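Local coordinates for protein aminotransferase (Bacillus subtilis, PDB 6L1O) that is a pyridoxal-5'-phosphate-dependent class I aminotransferase whose gene belongs to the operon for biosynthesis of the dipeptide antibiotic bacilysin, at residues Pro68-Pro73 and Ala260-Gln265. Numbering follows the deposited sequence.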
loop_
_atom_site.group_PDB
_atom_site.type_symbol
_atom_site.label_atom_id
_atom_site.label_comp_id
_atom_site.label_asym_id
_atom_site.label_seq_id
_atom_site.Cartn_x
_atom_site.Cartn_y
_atom_site.Cartn_z
ATOM N N PRO B 68 -8.329 1.843 -13.060
ATOM C CA PRO B 68 -7.067 2.370 -13.606
ATOM C C PRO B 68 -5.955 2.268 -12.567
ATOM O O PRO B 68 -6.207 2.620 -11.403
ATOM C CB PRO B 68 -7.388 3.874 -13.881
ATOM C CG PRO B 68 -8.855 4.009 -13.790
ATOM C CD PRO B 68 -9.367 2.873 -12.927
ATOM N N PHE B 69 -4.744 1.849 -12.994
ATOM C CA PHE B 69 -3.607 1.687 -12.128
ATOM C C PHE B 69 -3.335 2.975 -11.330
ATOM O O PHE B 69 -2.901 2.921 -10.217
ATOM C CB PHE B 69 -2.329 1.335 -12.919
ATOM C CG PHE B 69 -2.212 -0.102 -13.319
ATOM C CD1 PHE B 69 -3.332 -0.923 -13.460
ATOM C CD2 PHE B 69 -0.960 -0.635 -13.649
ATOM C CE1 PHE B 69 -3.200 -2.250 -13.843
ATOM C CE2 PHE B 69 -0.831 -1.957 -14.048
ATOM C CZ PHE B 69 -1.960 -2.755 -14.141
ATOM N N ARG B 70 -3.561 4.115 -11.933
ATOM C CA ARG B 70 -3.102 5.365 -11.356
ATOM C C ARG B 70 -4.221 6.152 -10.685
ATOM O O ARG B 70 -4.012 7.311 -10.277
ATOM C CB ARG B 70 -2.402 6.169 -12.444
ATOM C CG ARG B 70 -1.288 5.303 -13.100
ATOM C CD ARG B 70 -0.501 6.045 -14.109
ATOM N NE ARG B 70 0.696 5.283 -14.478
ATOM C CZ ARG B 70 1.571 5.724 -15.374
ATOM N NH1 ARG B 70 1.348 6.904 -15.958
ATOM N NH2 ARG B 70 2.656 5.022 -15.662
ATOM N N GLY B 71 -5.386 5.531 -10.577
ATOM C CA GLY B 71 -6.540 6.175 -9.953
ATOM C C GLY B 71 -7.497 6.697 -10.959
ATOM O O GLY B 71 -7.172 6.793 -12.139
ATOM N N TYR B 72 -8.676 7.078 -10.508
ATOM C CA TYR B 72 -9.686 7.611 -11.381
ATOM C C TYR B 72 -9.456 9.099 -11.711
ATOM O O TYR B 72 -9.146 9.898 -10.853
ATOM C CB TYR B 72 -11.061 7.369 -10.808
ATOM C CG TYR B 72 -11.582 5.983 -11.019
ATOM C CD1 TYR B 72 -12.065 5.582 -12.279
ATOM C CD2 TYR B 72 -11.619 5.076 -10.003
ATOM C CE1 TYR B 72 -12.521 4.287 -12.502
ATOM C CE2 TYR B 72 -12.079 3.800 -10.199
ATOM C CZ TYR B 72 -12.559 3.409 -11.438
ATOM O OH TYR B 72 -13.036 2.163 -11.614
ATOM N N PRO B 73 -9.634 9.485 -12.980
ATOM C CA PRO B 73 -9.468 10.904 -13.337
ATOM C C PRO B 73 -10.348 11.865 -12.513
ATOM O O PRO B 73 -9.903 12.969 -12.263
ATOM C CB PRO B 73 -9.874 10.944 -14.838
ATOM C CG PRO B 73 -9.540 9.585 -15.334
ATOM C CD PRO B 73 -9.898 8.646 -14.184
ATOM N N ALA B 260 7.890 9.044 -12.055
ATOM C CA ALA B 260 8.649 7.999 -11.367
ATOM C C ALA B 260 7.765 7.269 -10.356
ATOM O O ALA B 260 7.767 6.043 -10.284
ATOM C CB ALA B 260 9.846 8.589 -10.684
ATOM N N VAL B 261 6.959 8.040 -9.614
ATOM C CA VAL B 261 5.973 7.459 -8.696
ATOM C C VAL B 261 5.055 6.512 -9.402
ATOM O O VAL B 261 4.840 5.387 -8.954
ATOM C CB VAL B 261 5.134 8.562 -8.007
ATOM C CG1 VAL B 261 4.005 7.919 -7.208
ATOM C CG2 VAL B 261 6.026 9.399 -7.103
ATOM N N ASN B 262 4.508 6.959 -10.525
ATOM C CA ASN B 262 3.583 6.190 -11.290
ATOM C C ASN B 262 4.200 4.922 -11.838
ATOM O O ASN B 262 3.599 3.877 -11.815
ATOM C CB ASN B 262 3.038 7.020 -12.448
ATOM C CG ASN B 262 1.934 7.986 -12.045
ATOM O OD1 ASN B 262 1.253 7.833 -11.027
ATOM N ND2 ASN B 262 1.697 8.941 -12.913
ATOM N N GLU B 263 5.454 5.005 -12.278
ATOM C CA GLU B 263 6.148 3.815 -12.719
ATOM C C GLU B 263 6.307 2.759 -11.624
ATOM O O GLU B 263 5.987 1.597 -11.825
ATOM C CB GLU B 263 7.476 4.220 -13.366
ATOM C CG GLU B 263 7.208 4.873 -14.765
ATOM C CD GLU B 263 8.402 5.616 -15.374
ATOM O OE1 GLU B 263 9.534 5.456 -14.911
ATOM O OE2 GLU B 263 8.219 6.395 -16.324
ATOM N N PHE B 264 6.781 3.174 -10.462
ATOM C CA PHE B 264 6.895 2.319 -9.300
ATOM C C PHE B 264 5.586 1.691 -8.939
ATOM O O PHE B 264 5.425 0.497 -8.815
ATOM C CB PHE B 264 7.410 3.136 -8.089
ATOM C CG PHE B 264 7.724 2.292 -6.887
ATOM C CD1 PHE B 264 9.019 1.906 -6.582
ATOM C CD2 PHE B 264 6.713 1.948 -5.999
ATOM C CE1 PHE B 264 9.286 1.100 -5.452
ATOM C CE2 PHE B 264 6.981 1.177 -4.894
ATOM C CZ PHE B 264 8.250 0.756 -4.615
ATOM N N GLN B 265 4.590 2.535 -8.765
ATOM C CA GLN B 265 3.285 2.071 -8.341
ATOM C C GLN B 265 2.580 1.156 -9.347
ATOM O O GLN B 265 1.790 0.289 -8.939
ATOM C CB GLN B 265 2.460 3.325 -7.920
ATOM C CG GLN B 265 2.431 3.356 -6.464
ATOM C CD GLN B 265 1.770 4.511 -5.748
ATOM O OE1 GLN B 265 2.058 4.674 -4.566
ATOM N NE2 GLN B 265 0.974 5.346 -6.435
#
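The loop leading into helix 73-87 reaches helix 255-266 at the protein surface by a single long side chain, R70, which lies against N262. R70 occupies the third position of a type I beta turn from P68 to G71, closed by the bond from G71 N to P68 O (3.1 Å). The CA atoms of R70 and N262 come within 6.7 Å. From the turn the R70 chain runs extended from CG to NE, with chi2 at -176°, and lays the guanidinium against the helix. The N262 side chain meets it at about a right angle. Its CB sits over the centre of one guanidinium face, 3.5 Å from R70 CZ, and the carboxamide stacks against the same arginine, the two planes only 17° apart. Nearer the arginine backbone, R70 CD packs on N262 CG at 3.7 Å. At the other end, N262 ND2 lies 3.7 Å from R70 NH1. This is flat-on van der Waals packing; the charge of R70 is met one turn along the same helix, where NH2 forms a salt bridge with D266. E263 OE2, 5.8 Å from R70 NH2, may add some electrostatic attraction but is hydrogen-bonded to Q259.

In this class I aminotransferase fold, helix 255-266 follows strand 249-253 of the central mixed sheet and packs V261 and Q265 on strand 97-100 and helix 103-114, so R70 joins the loop to a helix packed against the edge strand 97-100 and helix 103-114. The next residue back, F69, turns to the dimer interface: its ring touches the bound tyrosine and makes a cation-pi contact with K104 of the second subunit. Beyond the turn, Y72 stands at the N-cap position of helix 73-87, and P68 CD lies 3.5 Å above the plane of the Y72 ring, toward its rim.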